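PDB 5M1T: MucR Phosphodiesterase from Pseudomonas aeruginosa, which belongs to the EAL-domain family, with a TIM-barrel-like alpha/beta fold that here holds two magnesium ions and the ligand C2E. Local coordinates for residues 239-244 / 259-264; 225-230 / 255-260; 183-188 / 204-209; 59-64 / 117-122. All coordinates share one frame; numbering follows the deposited sequence.

Contacts 1, 3 and 4 each pair parallel strands in the sheet of the EAL barrel, whereas contact 2 joins helix 220-236 to the C-terminal end of helix 248-257 and the turn after it. Along the chain contact 4 closes first and contact 3 follows; contact 2 opens next, and contact 1 lies partly within its span, the two sharing Cys259 and Asn260. Strands 205-208 and 239-243 are neighbours, so contacts 3 and 1, about 9 Å apart between centres, together build one side of the metal and ligand site. Contacts 2 and 4, about 20 Å apart between centres, lie away from it, contact 2 in the outer helical layer and contact 4 in the strand wall.

Contact 1: 239-244 / 259-264; sequences KIVAEG and CNSLQG. With MG (magnesium ion), chain E; C2E (9,9'-[(2R,3R,3aS,5S,7aR,9R,10R,10aS,12S,14aR)-3,5,10,12-tetrahydroxy-5,12-dioxidooctahydro-2H,7H-difuro[3,2-d:3',2'-j][1,3,7,9,2,8]tetraoxadiphosphacyclododecine-2,9-diyl]bis(2-amino-1,9-dihydro-6H-purin-6-one)), chain C.
Asn260 turns its amide back onto the start of strand 239-243: with CG beside its own backbone N (chi1 -58°), OD1 takes the N-H of Ile240 at 2.8 Å in an almost straight bond. The Lys239 and Asn260 side chains cross at about a right angle, Lys239 CD 3.7 Å from Asn260 CG. From there the two parallel strands are joined by Ser261 N to Ile240 O, Ala242 N to Ser261 O and Gln263 N to Ala242 O.

On the face that carries Val241 and Ser261, the serine OG lies only 3.2 Å from Val241 CG2, a close approach of a hydroxyl to a methyl. Farther along this face the extended Glu243 side chain ends in a carboxylate that grips a magnesium ion with both oxygens, OE1 and OE2 each at 2.5 Å. Gln263, also extended, has its amide held by Glu65, Gln51 and Lys207. The reverse face is apolar: Ala242 CB meets Leu262 CD2 at 3.8 Å and Cys259 SG at 4.0 Å. At the ligand end, Gly244 and Gly264 adopt backbone angles suited to glycine and bring main-chain atoms beside O6 of C2E.

The pair closes the beta-alpha-beta unit whose helix 248-257 covers Ala242 and Leu262 through Leu254, while strand 205-208 flanks strand 239-243 along its other edge.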
# COMPACT_ATOMS: atom_id res chain seq x y z
N LYS A 239 -10.83 -7.51 -21.58
CA LYS A 239 -10.25 -7.01 -22.79
C LYS A 239 -8.74 -7.28 -22.77
O LYS A 239 -8.10 -7.17 -21.71
CB LYS A 239 -10.48 -5.49 -22.92
CG LYS A 239 -11.93 -5.05 -23.03
CD LYS A 239 -12.59 -5.69 -24.24
CE LYS A 239 -13.85 -4.95 -24.70
NZ LYS A 239 -14.63 -5.87 -25.60
N ILE A 240 -8.19 -7.59 -23.93
CA ILE A 240 -6.75 -7.78 -24.07
C ILE A 240 -6.07 -6.65 -24.90
O ILE A 240 -6.51 -6.32 -26.00
CB ILE A 240 -6.45 -9.13 -24.74
CG1 ILE A 240 -7.01 -10.25 -23.89
CG2 ILE A 240 -4.96 -9.34 -24.92
CD1 ILE A 240 -6.47 -10.26 -22.48
N VAL A 241 -5.02 -6.05 -24.34
CA VAL A 241 -4.25 -5.06 -25.04
C VAL A 241 -2.90 -5.67 -25.37
O VAL A 241 -2.18 -6.17 -24.46
CB VAL A 241 -4.02 -3.80 -24.18
CG1 VAL A 241 -3.29 -2.73 -24.98
CG2 VAL A 241 -5.33 -3.23 -23.66
N ALA A 242 -2.51 -5.61 -26.64
CA ALA A 242 -1.15 -5.99 -27.00
C ALA A 242 -0.31 -4.74 -27.01
O ALA A 242 -0.67 -3.76 -27.63
CB ALA A 242 -1.09 -6.67 -28.35
N GLU A 243 0.83 -4.80 -26.34
CA GLU A 243 1.70 -3.65 -26.16
C GLU A 243 3.05 -3.91 -26.84
O GLU A 243 3.50 -5.03 -26.89
CB GLU A 243 1.81 -3.37 -24.65
CG GLU A 243 3.01 -2.62 -24.17
CD GLU A 243 3.11 -2.63 -22.65
OE1 GLU A 243 4.05 -3.32 -22.10
OE2 GLU A 243 2.23 -1.98 -22.03
N GLY A 244 3.67 -2.88 -27.41
CA GLY A 244 4.95 -3.03 -28.09
C GLY A 244 4.84 -3.40 -29.56
O GLY A 244 5.78 -3.96 -30.13
N CYS A 259 -6.90 -9.93 -30.37
CA CYS A 259 -6.63 -8.87 -29.40
C CYS A 259 -7.65 -7.76 -29.60
O CYS A 259 -8.01 -7.46 -30.73
CB CYS A 259 -5.21 -8.31 -29.54
SG CYS A 259 -3.91 -9.45 -29.07
N ASN A 260 -8.11 -7.15 -28.52
CA ASN A 260 -9.12 -6.11 -28.63
C ASN A 260 -8.44 -4.84 -29.09
O ASN A 260 -8.90 -4.20 -30.05
CB ASN A 260 -9.86 -5.94 -27.29
CG ASN A 260 -10.52 -7.24 -26.84
OD1 ASN A 260 -9.96 -8.02 -26.03
ND2 ASN A 260 -11.69 -7.53 -27.41
N SER A 261 -7.32 -4.50 -28.47
CA SER A 261 -6.63 -3.27 -28.76
C SER A 261 -5.12 -3.42 -28.76
O SER A 261 -4.56 -4.37 -28.19
CB SER A 261 -7.08 -2.18 -27.78
OG SER A 261 -6.90 -2.58 -26.43
N LEU A 262 -4.47 -2.49 -29.47
CA LEU A 262 -3.04 -2.54 -29.68
C LEU A 262 -2.42 -1.22 -29.25
O LEU A 262 -3.05 -0.16 -29.36
CB LEU A 262 -2.70 -2.77 -31.15
CG LEU A 262 -3.38 -3.92 -31.92
CD1 LEU A 262 -2.85 -3.95 -33.34
CD2 LEU A 262 -3.13 -5.27 -31.28
N GLN A 263 -1.18 -1.31 -28.80
CA GLN A 263 -0.38 -0.15 -28.44
C GLN A 263 1.05 -0.40 -28.91
O GLN A 263 1.58 -1.52 -28.79
CB GLN A 263 -0.44 -0.01 -26.94
CG GLN A 263 0.09 1.25 -26.41
CD GLN A 263 -0.10 1.35 -24.92
OE1 GLN A 263 -1.07 0.80 -24.35
NE2 GLN A 263 0.80 2.09 -24.27
N GLY A 264 1.65 0.60 -29.54
CA GLY A 264 3.01 0.42 -30.01
C GLY A 264 3.45 1.49 -30.95
O GLY A 264 2.61 2.26 -31.47
MG MG E . 3.14 -2.79 -19.83
P1 C2E C . 4.82 0.26 -19.14
O2P C2E C . 3.67 0.51 -18.22
O1P C2E C . 4.92 -1.16 -19.68
O5' C2E C . 4.69 1.29 -20.35
C5' C2E C . 4.92 0.88 -21.68
C4' C2E C . 6.36 1.11 -22.08
O4' C2E C . 6.57 0.50 -23.37
C3' C2E C . 6.69 2.59 -22.25
O3' C2E C . 8.06 2.79 -21.90
C2' C2E C . 6.52 2.84 -23.73
O2' C2E C . 7.30 3.93 -24.21
C1' C2E C . 7.04 1.51 -24.27
N9 C2E C . 6.56 1.19 -25.62
C8 C2E C . 5.32 1.36 -26.10
N7 C2E C . 5.25 0.94 -27.38
C5 C2E C . 6.47 0.48 -27.72
C6 C2E C . 7.08 -0.11 -28.91
O6 C2E C . 6.39 -0.30 -29.94
N1 C2E C . 8.38 -0.45 -28.84
C2 C2E C . 9.12 -0.25 -27.72
N2 C2E C . 10.42 -0.60 -27.71
N3 C2E C . 8.61 0.27 -26.59
C4 C2E C . 7.32 0.65 -26.55
P11 C2E C . 8.50 4.00 -20.95
O21 C2E C . 7.71 5.24 -21.35
O11 C2E C . 9.96 4.24 -21.11
O5A C2E C . 8.11 3.58 -19.45
C5A C2E C . 8.70 2.41 -18.90
C4A C2E C . 7.97 2.02 -17.63
O4A C2E C . 8.00 3.08 -16.68
C3A C2E C . 6.50 1.78 -17.85
O3A C2E C . 6.23 0.50 -18.39
C2A C2E C . 5.93 1.97 -16.47
O2A C2E C . 6.11 0.81 -15.67
C1A C2E C . 6.80 3.06 -15.90
N91 C2E C . 6.09 4.37 -15.96
C81 C2E C . 6.00 5.24 -16.98
N71 C2E C . 5.29 6.34 -16.62
C51 C2E C . 4.92 6.16 -15.34
C61 C2E C . 4.15 6.91 -14.33
O61 C2E C . 3.64 8.01 -14.62
N11 C2E C . 4.00 6.35 -13.12
C21 C2E C . 4.53 5.15 -12.81
N21 C2E C . 4.35 4.65 -11.58
N31 C2E C . 5.25 4.40 -13.68
C41 C2E C . 5.45 4.86 -14.92
O HOH W 1 5.06 -3.82 -20.20

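Contact 2: 225-230 / 255-260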
# COMPACT_ATOMS: atom_id res chain seq x y z
N ILE A 225 2.41 -18.40 -25.76
CA ILE A 225 2.17 -17.66 -24.52
C ILE A 225 1.20 -16.52 -24.81
O ILE A 225 0.23 -16.32 -24.07
CB ILE A 225 3.47 -17.10 -23.92
CG1 ILE A 225 4.40 -18.25 -23.52
CG2 ILE A 225 3.18 -16.16 -22.74
CD1 ILE A 225 5.81 -17.78 -23.17
N VAL A 226 1.45 -15.80 -25.90
CA VAL A 226 0.56 -14.70 -26.28
C VAL A 226 -0.85 -15.23 -26.55
O VAL A 226 -1.85 -14.63 -26.15
CB VAL A 226 1.11 -13.93 -27.49
CG1 VAL A 226 0.07 -12.97 -28.08
CG2 VAL A 226 2.34 -13.15 -27.05
N SER A 227 -0.94 -16.37 -27.22
CA SER A 227 -2.24 -16.94 -27.51
C SER A 227 -2.96 -17.31 -26.25
O SER A 227 -4.16 -17.12 -26.14
CB SER A 227 -2.07 -18.17 -28.40
OG SER A 227 -1.48 -17.76 -29.65
N ALA A 228 -2.23 -17.86 -25.28
CA ALA A 228 -2.82 -18.23 -24.00
C ALA A 228 -3.37 -16.98 -23.27
O ALA A 228 -4.45 -17.04 -22.69
CB ALA A 228 -1.80 -18.93 -23.15
N ILE A 229 -2.63 -15.87 -23.29
CA ILE A 229 -3.09 -14.64 -22.62
C ILE A 229 -4.41 -14.15 -23.24
O ILE A 229 -5.38 -13.83 -22.54
CB ILE A 229 -2.00 -13.53 -22.67
CG1 ILE A 229 -0.81 -13.94 -21.80
CG2 ILE A 229 -2.57 -12.20 -22.16
CD1 ILE A 229 0.44 -13.12 -21.94
N VAL A 230 -4.47 -14.14 -24.58
CA VAL A 230 -5.68 -13.78 -25.30
C VAL A 230 -6.81 -14.69 -24.86
O VAL A 230 -7.91 -14.26 -24.62
CB VAL A 230 -5.45 -13.84 -26.81
CG1 VAL A 230 -6.75 -13.70 -27.59
CG2 VAL A 230 -4.49 -12.75 -27.24
N THR A 255 -3.96 -9.20 -34.45
CA THR A 255 -5.34 -8.96 -34.82
C THR A 255 -6.07 -10.29 -35.07
O THR A 255 -7.18 -10.52 -34.55
CB THR A 255 -5.41 -8.00 -36.03
OG1 THR A 255 -4.94 -6.70 -35.60
CG2 THR A 255 -6.86 -7.85 -36.56
N ARG A 256 -5.43 -11.18 -35.82
CA ARG A 256 -6.01 -12.47 -36.13
C ARG A 256 -6.25 -13.30 -34.87
O ARG A 256 -7.22 -14.06 -34.82
CB ARG A 256 -5.13 -13.25 -37.12
CG ARG A 256 -5.73 -14.59 -37.51
CD ARG A 256 -5.10 -15.22 -38.74
NE ARG A 256 -3.67 -14.93 -38.90
CZ ARG A 256 -2.66 -15.64 -38.39
NH1 ARG A 256 -2.86 -16.69 -37.60
NH2 ARG A 256 -1.42 -15.25 -38.65
N LEU A 257 -5.40 -13.14 -33.86
CA LEU A 257 -5.60 -13.83 -32.59
C LEU A 257 -6.84 -13.35 -31.87
O LEU A 257 -7.43 -14.06 -31.08
CB LEU A 257 -4.42 -13.59 -31.65
CG LEU A 257 -3.12 -14.37 -31.83
CD1 LEU A 257 -2.35 -14.27 -30.52
CD2 LEU A 257 -3.39 -15.81 -32.21
N GLY A 258 -7.19 -12.10 -32.10
CA GLY A 258 -8.37 -11.55 -31.49
C GLY A 258 -8.06 -10.58 -30.37
O GLY A 258 -8.89 -10.41 -29.51
N CYS A 259 -6.90 -9.93 -30.37
CA CYS A 259 -6.63 -8.87 -29.40
C CYS A 259 -7.65 -7.76 -29.60
O CYS A 259 -8.01 -7.46 -30.73
CB CYS A 259 -5.21 -8.31 -29.54
SG CYS A 259 -3.91 -9.45 -29.07
N ASN A 260 -8.11 -7.15 -28.52
CA ASN A 260 -9.12 -6.11 -28.63
C ASN A 260 -8.44 -4.84 -29.09
O ASN A 260 -8.90 -4.20 -30.05
CB ASN A 260 -9.86 -5.94 -27.29
CG ASN A 260 -10.52 -7.24 -26.84
OD1 ASN A 260 -9.96 -8.02 -26.03
ND2 ASN A 260 -11.69 -7.53 -27.41
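The valine torsion at Val230 (chi1 170°) spreads its two methyls toward the end of helix 248-257, while Leu257, with CG beside its backbone N (chi1 -79°), extends its isobutyl group toward helix 220-236. Helix 220-236 here packs against the C-terminal end of helix 248-257, which closes in a Schellman motif, in the outer layer of the EAL barrel. Gly258 is the residue that leaves the helix, with a positive phi of 106° at which a side chain would press on the preceding carbonyl oxygen.

Leu257 and Val230 carry most of the contact. Leu257 CD1 reaches Val226 CG1 at 3.7 Å, the Leu257 and Val226 side chains crossing at about a right angle, and lies 4.2 Å from Val230 CG2. Both methyls of Leu257 also touch Ser227 OG. The hydroxyl has its polar partner within its own helix, the carbonyl of Ala223 one turn earlier.

The interface is mainly apolar and only partly buried. Val226 carries it inward, packing also on Phe212 and on Ile208 of strand 205-208, and Ile229 of the same helix rests on Ile208 as well. Beyond Gly258 the chain leads through Cys259 into strand 261-263. At this inner margin Val230 CG2 sits 3.8 Å from Cys259 SG, and its sister methyl CG1 is 3.6 Å from Leu257 O.

Contact 3: 183-188 / 204-209. With MG (magnesium ion), chain E; MG (magnesium ion), chain D; C2E (9,9'-[(2R,3R,3aS,5S,7aR,9R,10R,10aS,12S,14aR)-3,5,10,12-tetrahydroxy-5,12-dioxidooctahydro-2H,7H-difuro[3,2-d:3',2'-j][1,3,7,9,2,8]tetraoxadiphosphacyclododecine-2,9-diyl]bis(2-amino-1,9-dihydro-6H-purin-6-one)), chain C.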
# COMPACT_ATOMS: atom_id res chain seq x y z
N ILE A 183 -9.76 -0.81 -14.17
CA ILE A 183 -8.55 -1.45 -13.63
C ILE A 183 -7.89 -2.36 -14.68
O ILE A 183 -8.51 -3.28 -15.18
CB ILE A 183 -8.86 -2.32 -12.39
CG1 ILE A 183 -9.55 -1.51 -11.31
CG2 ILE A 183 -7.60 -3.01 -11.89
CD1 ILE A 183 -8.67 -0.43 -10.73
N SER A 184 -6.63 -2.08 -14.98
CA SER A 184 -5.85 -2.86 -15.94
C SER A 184 -4.69 -3.58 -15.24
O SER A 184 -4.01 -3.00 -14.37
CB SER A 184 -5.33 -1.92 -17.03
OG SER A 184 -4.53 -2.63 -17.98
N ILE A 185 -4.49 -4.85 -15.58
CA ILE A 185 -3.31 -5.59 -15.10
C ILE A 185 -2.20 -5.53 -16.15
O ILE A 185 -2.30 -6.13 -17.21
CB ILE A 185 -3.63 -7.06 -14.80
CG1 ILE A 185 -4.84 -7.20 -13.88
CG2 ILE A 185 -2.43 -7.77 -14.18
CD1 ILE A 185 -4.73 -6.55 -12.53
N ASP A 186 -1.15 -4.81 -15.82
CA ASP A 186 -0.10 -4.46 -16.75
C ASP A 186 1.03 -5.53 -16.80
O ASP A 186 1.12 -6.40 -15.92
CB ASP A 186 0.51 -3.13 -16.26
CG ASP A 186 1.23 -2.35 -17.34
OD1 ASP A 186 1.32 -2.83 -18.52
OD2 ASP A 186 1.68 -1.24 -16.97
N ASP A 187 1.90 -5.44 -17.80
CA ASP A 187 3.05 -6.35 -17.92
C ASP A 187 2.67 -7.83 -17.73
O ASP A 187 3.41 -8.61 -17.11
CB ASP A 187 4.16 -5.98 -16.93
CG ASP A 187 4.73 -4.58 -17.18
OD1 ASP A 187 4.42 -3.92 -18.22
OD2 ASP A 187 5.51 -4.14 -16.30
N PHE A 188 1.52 -8.21 -18.26
CA PHE A 188 1.00 -9.53 -18.00
C PHE A 188 1.86 -10.58 -18.72
O PHE A 188 2.31 -10.39 -19.85
CB PHE A 188 -0.48 -9.64 -18.36
CG PHE A 188 -1.14 -10.82 -17.77
CD1 PHE A 188 -1.64 -10.76 -16.48
CD2 PHE A 188 -1.23 -12.02 -18.47
CE1 PHE A 188 -2.24 -11.87 -15.89
CE2 PHE A 188 -1.85 -13.13 -17.89
CZ PHE A 188 -2.34 -13.04 -16.60
N SER A 204 -10.53 -5.08 -15.75
CA SER A 204 -11.29 -4.93 -16.97
C SER A 204 -10.45 -5.32 -18.15
O SER A 204 -10.98 -5.64 -19.18
CB SER A 204 -11.68 -3.46 -17.15
OG SER A 204 -12.86 -3.24 -16.43
N GLU A 205 -9.13 -5.24 -18.00
CA GLU A 205 -8.22 -5.59 -19.10
C GLU A 205 -6.89 -6.16 -18.62
O GLU A 205 -6.42 -5.86 -17.52
CB GLU A 205 -8.00 -4.37 -20.02
CG GLU A 205 -7.21 -3.27 -19.39
CD GLU A 205 -6.81 -2.12 -20.34
OE1 GLU A 205 -7.61 -1.70 -21.24
OE2 GLU A 205 -5.68 -1.60 -20.13
N LEU A 206 -6.32 -7.04 -19.45
CA LEU A 206 -4.94 -7.43 -19.30
C LEU A 206 -4.14 -6.81 -20.43
O LEU A 206 -4.61 -6.74 -21.57
CB LEU A 206 -4.79 -8.93 -19.34
CG LEU A 206 -5.71 -9.79 -18.48
CD1 LEU A 206 -5.36 -11.23 -18.79
CD2 LEU A 206 -5.56 -9.50 -16.99
N LYS A 207 -2.91 -6.41 -20.09
CA LYS A 207 -1.96 -5.87 -21.09
C LYS A 207 -0.78 -6.83 -21.25
O LYS A 207 0.08 -6.94 -20.37
CB LYS A 207 -1.44 -4.49 -20.70
CG LYS A 207 -2.53 -3.53 -20.31
CD LYS A 207 -2.04 -2.11 -20.22
CE LYS A 207 -2.12 -1.39 -21.56
NZ LYS A 207 -1.31 -0.10 -21.50
N ILE A 208 -0.71 -7.47 -22.41
CA ILE A 208 0.38 -8.39 -22.67
C ILE A 208 1.72 -7.65 -22.67
O ILE A 208 1.85 -6.61 -23.36
CB ILE A 208 0.24 -9.09 -24.03
CG1 ILE A 208 -1.10 -9.83 -24.13
CG2 ILE A 208 1.39 -10.05 -24.18
CD1 ILE A 208 -1.49 -10.14 -25.55
N ASP A 209 2.71 -8.17 -21.94
CA ASP A 209 3.97 -7.45 -21.83
C ASP A 209 4.65 -7.37 -23.18
O ASP A 209 4.66 -8.37 -23.94
CB ASP A 209 4.93 -8.08 -20.86
CG ASP A 209 6.19 -7.25 -20.67
OD1 ASP A 209 6.09 -6.12 -20.16
OD2 ASP A 209 7.28 -7.70 -21.09
MG MG E . 3.14 -2.79 -19.83
MG MG D . 1.58 0.54 -18.21
P1 C2E C . 4.82 0.26 -19.14
O2P C2E C . 3.67 0.51 -18.22
O1P C2E C . 4.92 -1.16 -19.68
O5' C2E C . 4.69 1.29 -20.35
C5' C2E C . 4.92 0.88 -21.68
C4' C2E C . 6.36 1.11 -22.08
O4' C2E C . 6.57 0.50 -23.37
C3' C2E C . 6.69 2.59 -22.25
O3' C2E C . 8.06 2.79 -21.90
C2' C2E C . 6.52 2.84 -23.73
O2' C2E C . 7.30 3.93 -24.21
C1' C2E C . 7.04 1.51 -24.27
N9 C2E C . 6.56 1.19 -25.62
C8 C2E C . 5.32 1.36 -26.10
N7 C2E C . 5.25 0.94 -27.38
C5 C2E C . 6.47 0.48 -27.72
C6 C2E C . 7.08 -0.11 -28.91
O6 C2E C . 6.39 -0.30 -29.94
N1 C2E C . 8.38 -0.45 -28.84
C2 C2E C . 9.12 -0.25 -27.72
N2 C2E C . 10.42 -0.60 -27.71
N3 C2E C . 8.61 0.27 -26.59
C4 C2E C . 7.32 0.65 -26.55
P11 C2E C . 8.50 4.00 -20.95
O21 C2E C . 7.71 5.24 -21.35
O11 C2E C . 9.96 4.24 -21.11
O5A C2E C . 8.11 3.58 -19.45
C5A C2E C . 8.70 2.41 -18.90
C4A C2E C . 7.97 2.02 -17.63
O4A C2E C . 8.00 3.08 -16.68
C3A C2E C . 6.50 1.78 -17.85
O3A C2E C . 6.23 0.50 -18.39
C2A C2E C . 5.93 1.97 -16.47
O2A C2E C . 6.11 0.81 -15.67
C1A C2E C . 6.80 3.06 -15.90
N91 C2E C . 6.09 4.37 -15.96
C81 C2E C . 6.00 5.24 -16.98
N71 C2E C . 5.29 6.34 -16.62
C51 C2E C . 4.92 6.16 -15.34
C61 C2E C . 4.15 6.91 -14.33
O61 C2E C . 3.64 8.01 -14.62
N11 C2E C . 4.00 6.35 -13.12
C21 C2E C . 4.53 5.15 -12.81
N21 C2E C . 4.35 4.65 -11.58
N31 C2E C . 5.25 4.40 -13.68
C41 C2E C . 5.45 4.86 -14.92
O HOH W 2 -12.11 -2.32 -13.86
O HOH W 3 1.70 -0.13 -20.26
O HOH W 1 5.06 -3.82 -20.20
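Strands 183-186 and 205-208 run parallel, their axes 4.7 Å apart and 25° askew, with Ile185 bonded through N to Glu205 O and through O to Lys207 N, until a beta bulge at Asp186 and Asp187 slips the register by one residue, after which Phe188 N donates to Lys207 O and Asp209 N to Phe188 O.

Ser184 donates its hydroxyl to Glu205 OE2 at 2.6 Å, using the anti lone pair of that oxygen; the other oxygen, OE1, forms a salt bridge with Lys53. The bulge presents two neighbouring carboxylates to the metals. Asp186 bridges both magnesium ions, each at 2.2 Å: OD1 binds the ion shared with Asp187 and Glu243, OD2 the ion shared with Glu65, Asn124 and Glu156. The backbone N-H of Asp187 reaches Asp186 OD1 from above the carboxylate plane. Next to Asp187 stands the carboxylate of Asp209, its plane turned 81° from that of Asp187. Asp209 OD1 lies 3.4 Å from Asp187 OD1, two acceptors with no hydrogen bond between them, and the magnesium ion on Asp187 OD1 probably offsets the like charge; Asp209 OD2 caps the following helix at Gly211 N. Lys207 runs past Ser184 OG, and its amine is held by Gln263 and by Glu156 and Glu65 of the second ion.

On the reverse face, Leu206 CD1 sits squarely over the Phe188 ring, 4.0 Å from its centroid, in a CH-pi contact. Helix 220-236 covers this face, with Ile229 on Phe188 and Ile208, while strands 153-158 and 239-243 flank the pair.

Contact 4: 59-64 / 117-122; sequences GPMIGV and ADWNIA
The indole of Trp119 has the Met61 side chain laid over one face, where CG stands 3.6 Å above the plane and toward the rim. Extended by its anti torsions, the same chain brings SD obliquely to the six-membered ring, 4.5 Å from its centroid, a Met-aromatic contact. At the ring edge and in its plane lies a water: it accepts the N-H of Trp119 NE1 at 2.8 Å and donates to Met61 O at 3.1 Å, joining the two segments. Other aromatic rings complete the setting, His116 stacked with the indole and Trp111 meeting it edge to face.

Past the tryptophan the chains pair as parallel strands. Asn120 N binds Ile62 O, Val64 N binds Asn120 O at 3.0 Å, and Ala122 N binds Val64 O. Gly63 comes so near, its CA 3.1 Å from Asn120 O, that a side chain would clash there. Farther in, Val64 CG2 meets Ile121 CD1 at 3.9 Å on the face covered by helix 93-113, with Tyr50 of strand 46-55 against both residues.

At the N-terminal ends of the two strands, where Trp119 precedes strand 120-124, sulfur, indole and water make the join; deeper in, backbone bonds and aliphatic packing do. The indole N-H thus has a water as its partner, which ties it to the main chain of Met61, while Met61 and the rings of His116 and Trp111 pack against the indole.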
# COMPACT_ATOMS: atom_id res chain seq x y z
N GLY A 59 -8.15 0.50 -35.60
CA GLY A 59 -9.56 0.95 -35.57
C GLY A 59 -9.50 2.21 -34.79
O GLY A 59 -8.39 2.70 -34.59
N PRO A 60 -10.63 2.73 -34.31
CA PRO A 60 -10.49 3.99 -33.60
C PRO A 60 -9.59 3.89 -32.35
O PRO A 60 -9.52 2.86 -31.66
CB PRO A 60 -11.92 4.34 -33.18
CG PRO A 60 -12.57 3.01 -33.01
CD PRO A 60 -11.90 2.06 -33.99
N MET A 61 -8.88 4.98 -32.11
CA MET A 61 -8.20 5.25 -30.88
C MET A 61 -9.26 5.23 -29.78
O MET A 61 -10.28 5.90 -29.91
CB MET A 61 -7.56 6.62 -31.02
CG MET A 61 -6.89 7.16 -29.79
SD MET A 61 -5.73 8.49 -30.20
CE MET A 61 -4.99 8.62 -28.61
N ILE A 62 -9.03 4.42 -28.75
CA ILE A 62 -9.95 4.32 -27.59
C ILE A 62 -9.39 4.97 -26.32
O ILE A 62 -10.00 4.87 -25.26
CB ILE A 62 -10.28 2.86 -27.25
CG1 ILE A 62 -9.00 2.05 -26.99
CG2 ILE A 62 -11.11 2.24 -28.37
CD1 ILE A 62 -9.24 0.68 -26.41
N GLY A 63 -8.22 5.59 -26.41
CA GLY A 63 -7.60 6.27 -25.28
C GLY A 63 -6.10 6.39 -25.39
O GLY A 63 -5.52 6.17 -26.46
N VAL A 64 -5.46 6.74 -24.27
CA VAL A 64 -4.02 6.79 -24.21
C VAL A 64 -3.49 6.22 -22.90
O VAL A 64 -4.21 6.15 -21.91
CB VAL A 64 -3.49 8.24 -24.36
CG1 VAL A 64 -3.85 8.79 -25.72
CG2 VAL A 64 -4.00 9.15 -23.27
N ALA A 117 -15.15 11.89 -26.78
CA ALA A 117 -16.02 11.17 -25.84
C ALA A 117 -15.68 9.71 -25.57
O ALA A 117 -16.11 9.15 -24.55
CB ALA A 117 -17.45 11.23 -26.37
N ASP A 118 -14.97 9.08 -26.49
CA ASP A 118 -14.70 7.66 -26.32
C ASP A 118 -13.23 7.40 -26.01
O ASP A 118 -12.70 6.35 -26.34
CB ASP A 118 -15.16 6.88 -27.56
CG ASP A 118 -16.69 7.02 -27.83
OD1 ASP A 118 -17.43 7.57 -26.96
OD2 ASP A 118 -17.15 6.58 -28.91
N TRP A 119 -12.56 8.39 -25.40
CA TRP A 119 -11.20 8.19 -24.90
C TRP A 119 -11.18 8.04 -23.39
O TRP A 119 -11.91 8.68 -22.68
CB TRP A 119 -10.29 9.35 -25.24
CG TRP A 119 -9.98 9.51 -26.69
CD1 TRP A 119 -10.48 8.78 -27.70
CD2 TRP A 119 -9.15 10.52 -27.28
NE1 TRP A 119 -10.00 9.24 -28.89
CE2 TRP A 119 -9.18 10.31 -28.66
CE3 TRP A 119 -8.42 11.60 -26.77
CZ2 TRP A 119 -8.49 11.11 -29.55
CZ3 TRP A 119 -7.72 12.40 -27.64
CH2 TRP A 119 -7.77 12.16 -29.03
N ASN A 120 -10.32 7.14 -22.94
CA ASN A 120 -9.94 7.02 -21.56
C ASN A 120 -8.45 7.29 -21.36
O ASN A 120 -7.68 7.31 -22.32
CB ASN A 120 -10.28 5.61 -21.08
CG ASN A 120 -11.76 5.34 -21.12
OD1 ASN A 120 -12.59 6.26 -20.87
ND2 ASN A 120 -12.12 4.09 -21.44
N ILE A 121 -8.04 7.52 -20.12
CA ILE A 121 -6.63 7.69 -19.87
C ILE A 121 -6.16 6.69 -18.82
O ILE A 121 -6.77 6.52 -17.77
CB ILE A 121 -6.24 9.12 -19.47
CG1 ILE A 121 -4.70 9.24 -19.37
CG2 ILE A 121 -6.84 9.53 -18.13
CD1 ILE A 121 -4.20 10.62 -19.70
N ALA A 122 -5.03 6.06 -19.12
CA ALA A 122 -4.46 5.06 -18.25
C ALA A 122 -3.21 5.58 -17.54
O ALA A 122 -2.31 6.12 -18.16
CB ALA A 122 -4.10 3.83 -19.07
O HOH W 4 -10.97 8.59 -31.39